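PDB 2IKK: uncharacterized HTH-type transcriptional regulator YurK from Bacillus subtilis, which probably binds DNA as a GntR-type transcription factor, with the present chain comprising its C-terminal UTRA domain. Local coordinates for residues Tyr79-Phe90 / Met97-Val107. Residues are numbered along the deposited sequence; the frame is centred on the assembly and turned at random.
Sequences YPLDLFPGIDTF and MHDILKQQYKV. With SO4 (sulfate ion), chain C.
Phe-84 and Tyr-105 meet edge to face at the tight centre of this contact, their ring planes inclined at 77° and CD1 of Phe-84 lying 3.6 Å from CG of Tyr-105. Leu-101 lays its CD2 methyl over one face of the Phe-84 ring, 3.5 Å from CE1, while CG2 of Val-107 approaches the ring edge. Phe-84 and Val-107 also touch Ile-152 of strand 150-160. The Tyr-105 ring reaches across to the type II turn from Phe-84 to Ile-87, where its OH donates a hydrogen bond to Pro-85 O (2.7 Å) from well above the carbonyl plane. With CG1 anti to the backbone N (chi1 -172°), Ile-87 sends CD1 to Tyr-105 CE1 and Leu-101 CD2, and CG1 to CE of selenomethionine Met-97, a methyl also in off-centre CH-pi contact with the Tyr-79 ring. The side toward solvent is more open, though its atoms still touch: Gln-104 CG lies over one face of the Phe-90 ring in a CH-pi contact, Gln-104 NE2 comes within 3.3 Å of Phe-90 CZ, and Ile-100 CD1 is 3.8 Å from Phe-90 CB. Helix 97-105 packs on the turn after strand 71-80 and against strands 57-66 and 150-160, a helix laid on the antiparallel sheet of the UTRA domain.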
loop_
_atom_site.group_PDB
_atom_site.type_symbol
_atom_site.label_atom_id
_atom_site.label_comp_id
_atom_site.label_asym_id
_atom_site.label_seq_id
_atom_site.Cartn_x
_atom_site.Cartn_y
_atom_site.Cartn_z
ATOM N N TYR A 79 -7.767 -21.543 6.466
ATOM C CA TYR A 79 -6.953 -22.254 7.457
ATOM C C TYR A 79 -6.897 -23.704 7.029
ATOM O O TYR A 79 -7.896 -24.301 6.821
ATOM C CB TYR A 79 -7.600 -22.204 8.883
ATOM C CG TYR A 79 -7.728 -20.830 9.445
ATOM C CD1 TYR A 79 -6.657 -20.181 10.060
ATOM C CD2 TYR A 79 -8.943 -20.126 9.292
ATOM C CE1 TYR A 79 -6.830 -18.876 10.609
ATOM C CE2 TYR A 79 -9.106 -18.858 9.809
ATOM C CZ TYR A 79 -8.036 -18.231 10.410
ATOM O OH TYR A 79 -8.198 -16.969 10.891
ATOM N N PRO A 80 -5.712 -24.266 6.960
ATOM C CA PRO A 80 -5.618 -25.663 6.571
ATOM C C PRO A 80 -6.033 -26.566 7.744
ATOM O O PRO A 80 -5.425 -26.515 8.777
ATOM C CB PRO A 80 -4.171 -25.843 6.249
ATOM C CG PRO A 80 -3.441 -24.677 6.965
ATOM C CD PRO A 80 -4.442 -23.591 7.157
ATOM N N LEU A 81 -7.005 -27.435 7.496
ATOM C CA LEU A 81 -7.541 -28.291 8.547
ATOM C C LEU A 81 -6.546 -29.381 8.958
ATOM O O LEU A 81 -6.579 -29.887 10.091
ATOM C CB LEU A 81 -8.807 -28.983 8.089
ATOM C CG LEU A 81 -10.217 -28.572 8.537
ATOM C CD1 LEU A 81 -10.369 -27.913 9.980
ATOM C CD2 LEU A 81 -10.987 -27.800 7.405
ATOM N N ASP A 82 -5.633 -29.685 8.070
ATOM C CA ASP A 82 -4.616 -30.683 8.401
ATOM C C ASP A 82 -3.620 -30.176 9.460
ATOM O O ASP A 82 -2.988 -30.982 10.172
ATOM C CB ASP A 82 -3.939 -31.143 7.113
ATOM C CG ASP A 82 -4.858 -32.131 6.285
ATOM O OD1 ASP A 82 -5.393 -33.102 6.886
ATOM O OD2 ASP A 82 -5.126 -31.942 5.064
ATOM N N LEU A 83 -3.412 -28.855 9.537
ATOM C CA LEU A 83 -2.507 -28.315 10.529
ATOM C C LEU A 83 -3.264 -27.968 11.803
ATOM O O LEU A 83 -2.690 -28.027 12.926
ATOM C CB LEU A 83 -1.850 -27.047 9.997
ATOM C CG LEU A 83 -0.492 -27.084 9.288
ATOM C CD1 LEU A 83 -0.803 -27.676 7.933
ATOM C CD2 LEU A 83 0.046 -25.599 9.216
ATOM N N PHE A 84 -4.524 -27.548 11.619
ATOM C CA PHE A 84 -5.397 -27.042 12.674
ATOM C C PHE A 84 -6.669 -27.858 12.744
ATOM O O PHE A 84 -7.788 -27.373 12.517
ATOM C CB PHE A 84 -5.649 -25.520 12.492
ATOM C CG PHE A 84 -4.370 -24.716 12.325
ATOM C CD1 PHE A 84 -3.537 -24.570 13.383
ATOM C CD2 PHE A 84 -4.024 -24.101 11.107
ATOM C CE1 PHE A 84 -2.308 -23.861 13.285
ATOM C CE2 PHE A 84 -2.849 -23.414 10.975
ATOM C CZ PHE A 84 -1.956 -23.291 12.083
ATOM N N PRO A 85 -6.534 -29.147 13.096
ATOM C CA PRO A 85 -7.746 -29.955 13.033
ATOM C C PRO A 85 -8.896 -29.413 13.966
ATOM O O PRO A 85 -8.629 -28.961 15.075
ATOM C CB PRO A 85 -7.242 -31.374 13.433
ATOM C CG PRO A 85 -5.984 -31.104 14.238
ATOM C CD PRO A 85 -5.355 -29.895 13.556
ATOM N N GLY A 86 -10.134 -29.391 13.450
ATOM C CA GLY A 86 -11.272 -28.878 14.192
ATOM C C GLY A 86 -11.327 -27.361 14.421
ATOM O O GLY A 86 -12.101 -26.898 15.251
ATOM N N ILE A 87 -10.539 -26.582 13.682
ATOM C CA ILE A 87 -10.429 -25.114 13.988
ATOM C C ILE A 87 -11.766 -24.398 13.686
ATOM O O ILE A 87 -12.150 -23.421 14.339
ATOM C CB ILE A 87 -9.241 -24.419 13.260
ATOM C CG1 ILE A 87 -9.069 -22.959 13.784
ATOM C CG2 ILE A 87 -9.445 -24.525 11.713
ATOM C CD1 ILE A 87 -7.621 -22.402 13.561
ATOM N N ASP A 88 -12.534 -24.925 12.761
ATOM C CA ASP A 88 -13.880 -24.376 12.508
ATOM C C ASP A 88 -14.810 -24.341 13.740
ATOM O O ASP A 88 -15.772 -23.543 13.806
ATOM C CB ASP A 88 -14.590 -25.137 11.387
ATOM C CG ASP A 88 -14.603 -26.633 11.602
ATOM O OD1 ASP A 88 -13.541 -27.226 11.891
ATOM O OD2 ASP A 88 -15.686 -27.230 11.484
ATOM N N THR A 89 -14.570 -25.255 14.678
ATOM C CA THR A 89 -15.460 -25.390 15.829
ATOM C C THR A 89 -15.276 -24.223 16.807
ATOM O O THR A 89 -16.139 -24.016 17.669
ATOM C CB THR A 89 -15.300 -26.786 16.526
ATOM O OG1 THR A 89 -14.034 -26.812 17.202
ATOM C CG2 THR A 89 -15.359 -27.932 15.508
ATOM N N PHE A 90 -14.175 -23.461 16.670
ATOM C CA PHE A 90 -13.923 -22.291 17.509
ATOM C C PHE A 90 -14.463 -20.980 16.949
ATOM O O PHE A 90 -14.383 -19.957 17.633
ATOM C CB PHE A 90 -12.408 -22.157 17.825
ATOM C CG PHE A 90 -11.835 -23.389 18.477
ATOM C CD1 PHE A 90 -12.183 -23.731 19.819
ATOM C CD2 PHE A 90 -11.023 -24.249 17.757
ATOM C CE1 PHE A 90 -11.695 -24.912 20.410
ATOM C CE2 PHE A 90 -10.509 -25.439 18.336
ATOM C CZ PHE A 90 -10.893 -25.783 19.677
HETATM N N MSE A 97 -9.078 -15.071 16.165
HETATM C CA MSE A 97 -8.484 -16.263 15.604
HETATM C C MSE A 97 -7.012 -16.391 16.031
HETATM O O MSE A 97 -6.478 -17.475 16.199
HETATM C CB MSE A 97 -8.664 -16.321 14.088
HETATM C CG MSE A 97 -10.173 -16.398 13.675
HETATM SE SE MSE A 97 -11.126 -17.896 14.437
HETATM C CE MSE A 97 -10.347 -19.403 13.368
ATOM N N HIS A 98 -6.368 -15.274 16.289
ATOM C CA HIS A 98 -4.991 -15.360 16.785
ATOM C C HIS A 98 -4.951 -15.977 18.164
ATOM O O HIS A 98 -4.119 -16.855 18.442
ATOM C CB HIS A 98 -4.319 -14.018 16.738
ATOM C CG HIS A 98 -3.786 -13.704 15.382
ATOM N ND1 HIS A 98 -4.608 -13.331 14.339
ATOM C CD2 HIS A 98 -2.538 -13.765 14.872
ATOM C CE1 HIS A 98 -3.886 -13.162 13.246
ATOM N NE2 HIS A 98 -2.627 -13.444 13.533
ATOM N N ASP A 99 -5.932 -15.618 18.990
ATOM C CA ASP A 99 -6.124 -16.299 20.287
ATOM C C ASP A 99 -6.366 -17.811 20.208
ATOM O O ASP A 99 -5.792 -18.571 20.998
ATOM C CB ASP A 99 -7.288 -15.628 21.023
ATOM C CG ASP A 99 -6.857 -14.418 21.794
ATOM O OD1 ASP A 99 -5.652 -14.033 21.701
ATOM O OD2 ASP A 99 -7.730 -13.859 22.504
ATOM N N ILE A 100 -7.172 -18.248 19.225
ATOM C CA ILE A 100 -7.484 -19.667 19.004
ATOM C C ILE A 100 -6.197 -20.359 18.586
ATOM O O ILE A 100 -5.823 -21.363 19.153
ATOM C CB ILE A 100 -8.591 -19.839 17.898
ATOM C CG1 ILE A 100 -9.933 -19.342 18.452
ATOM C CG2 ILE A 100 -8.718 -21.272 17.390
ATOM C CD1 ILE A 100 -10.295 -19.834 19.921
ATOM N N LEU A 101 -5.479 -19.796 17.641
ATOM C CA LEU A 101 -4.246 -20.432 17.197
ATOM C C LEU A 101 -3.271 -20.601 18.355
ATOM O O LEU A 101 -2.691 -21.667 18.533
ATOM C CB LEU A 101 -3.562 -19.593 16.096
ATOM C CG LEU A 101 -4.278 -19.653 14.715
ATOM C CD1 LEU A 101 -3.731 -18.489 13.814
ATOM C CD2 LEU A 101 -4.116 -20.944 14.036
ATOM N N LYS A 102 -3.100 -19.551 19.133
ATOM C CA LYS A 102 -2.233 -19.567 20.308
ATOM C C LYS A 102 -2.654 -20.550 21.401
ATOM O O LYS A 102 -1.853 -21.440 21.803
ATOM C CB LYS A 102 -2.075 -18.172 20.841
ATOM C CG LYS A 102 -1.022 -18.095 21.939
ATOM C CD LYS A 102 -0.336 -16.796 21.860
ATOM C CE LYS A 102 0.613 -16.644 23.033
ATOM N NZ LYS A 102 0.669 -15.198 23.389
ATOM N N GLN A 103 -3.896 -20.428 21.883
ATOM C CA GLN A 103 -4.318 -21.352 22.969
ATOM C C GLN A 103 -4.625 -22.791 22.533
ATOM O O GLN A 103 -4.296 -23.764 23.240
ATOM C CB GLN A 103 -5.468 -20.729 23.818
ATOM C CG GLN A 103 -5.086 -20.166 25.207
ATOM C CD GLN A 103 -3.625 -19.649 25.333
ATOM O OE1 GLN A 103 -2.775 -20.272 26.002
ATOM N NE2 GLN A 103 -3.338 -18.538 24.684
ATOM N N GLN A 104 -5.235 -22.973 21.367
ATOM C CA GLN A 104 -5.656 -24.297 20.994
ATOM C C GLN A 104 -4.523 -25.058 20.322
ATOM O O GLN A 104 -4.424 -26.292 20.483
ATOM C CB GLN A 104 -6.883 -24.267 20.061
ATOM C CG GLN A 104 -8.176 -23.773 20.780
ATOM C CD GLN A 104 -8.506 -24.559 22.064
ATOM O OE1 GLN A 104 -8.836 -23.973 23.082
ATOM N NE2 GLN A 104 -8.467 -25.868 21.979
ATOM N N TYR A 105 -3.704 -24.339 19.545
ATOM C CA TYR A 105 -2.687 -25.009 18.740
ATOM C C TYR A 105 -1.228 -24.685 19.080
ATOM O O TYR A 105 -0.317 -25.245 18.453
ATOM C CB TYR A 105 -2.970 -24.758 17.250
ATOM C CG TYR A 105 -4.350 -25.199 16.873
ATOM C CD1 TYR A 105 -5.398 -24.266 16.809
ATOM C CD2 TYR A 105 -4.629 -26.540 16.588
ATOM C CE1 TYR A 105 -6.676 -24.660 16.514
ATOM C CE2 TYR A 105 -5.890 -26.936 16.284
ATOM C CZ TYR A 105 -6.908 -25.979 16.197
ATOM O OH TYR A 105 -8.167 -26.414 15.914
ATOM N N LYS A 106 -1.011 -23.825 20.079
ATOM C CA LYS A 106 0.319 -23.316 20.462
ATOM C C LYS A 106 1.077 -22.703 19.244
ATOM O O LYS A 106 2.291 -22.802 19.119
ATOM C CB LYS A 106 1.134 -24.446 21.124
ATOM C CG LYS A 106 0.356 -25.142 22.264
ATOM C CD LYS A 106 -0.254 -24.121 23.206
ATOM C CE LYS A 106 -1.018 -24.823 24.339
ATOM N NZ LYS A 106 -1.868 -23.827 25.013
ATOM N N VAL A 107 0.342 -22.030 18.371
ATOM C CA VAL A 107 0.963 -21.408 17.219
ATOM C C VAL A 107 0.839 -19.896 17.309
ATOM O O VAL A 107 -0.245 -19.325 17.598
ATOM C CB VAL A 107 0.354 -21.994 15.866
ATOM C CG1 VAL A 107 0.694 -21.130 14.647
ATOM C CG2 VAL A 107 0.819 -23.476 15.640
HETATM S S SO4 C . -8.297 -11.972 14.665
HETATM O O1 SO4 C . -9.450 -12.865 14.573
HETATM O O2 SO4 C . -8.549 -10.898 15.631
HETATM O O3 SO4 C . -8.008 -11.428 13.364
HETATM O O4 SO4 C . -7.101 -12.681 15.192
#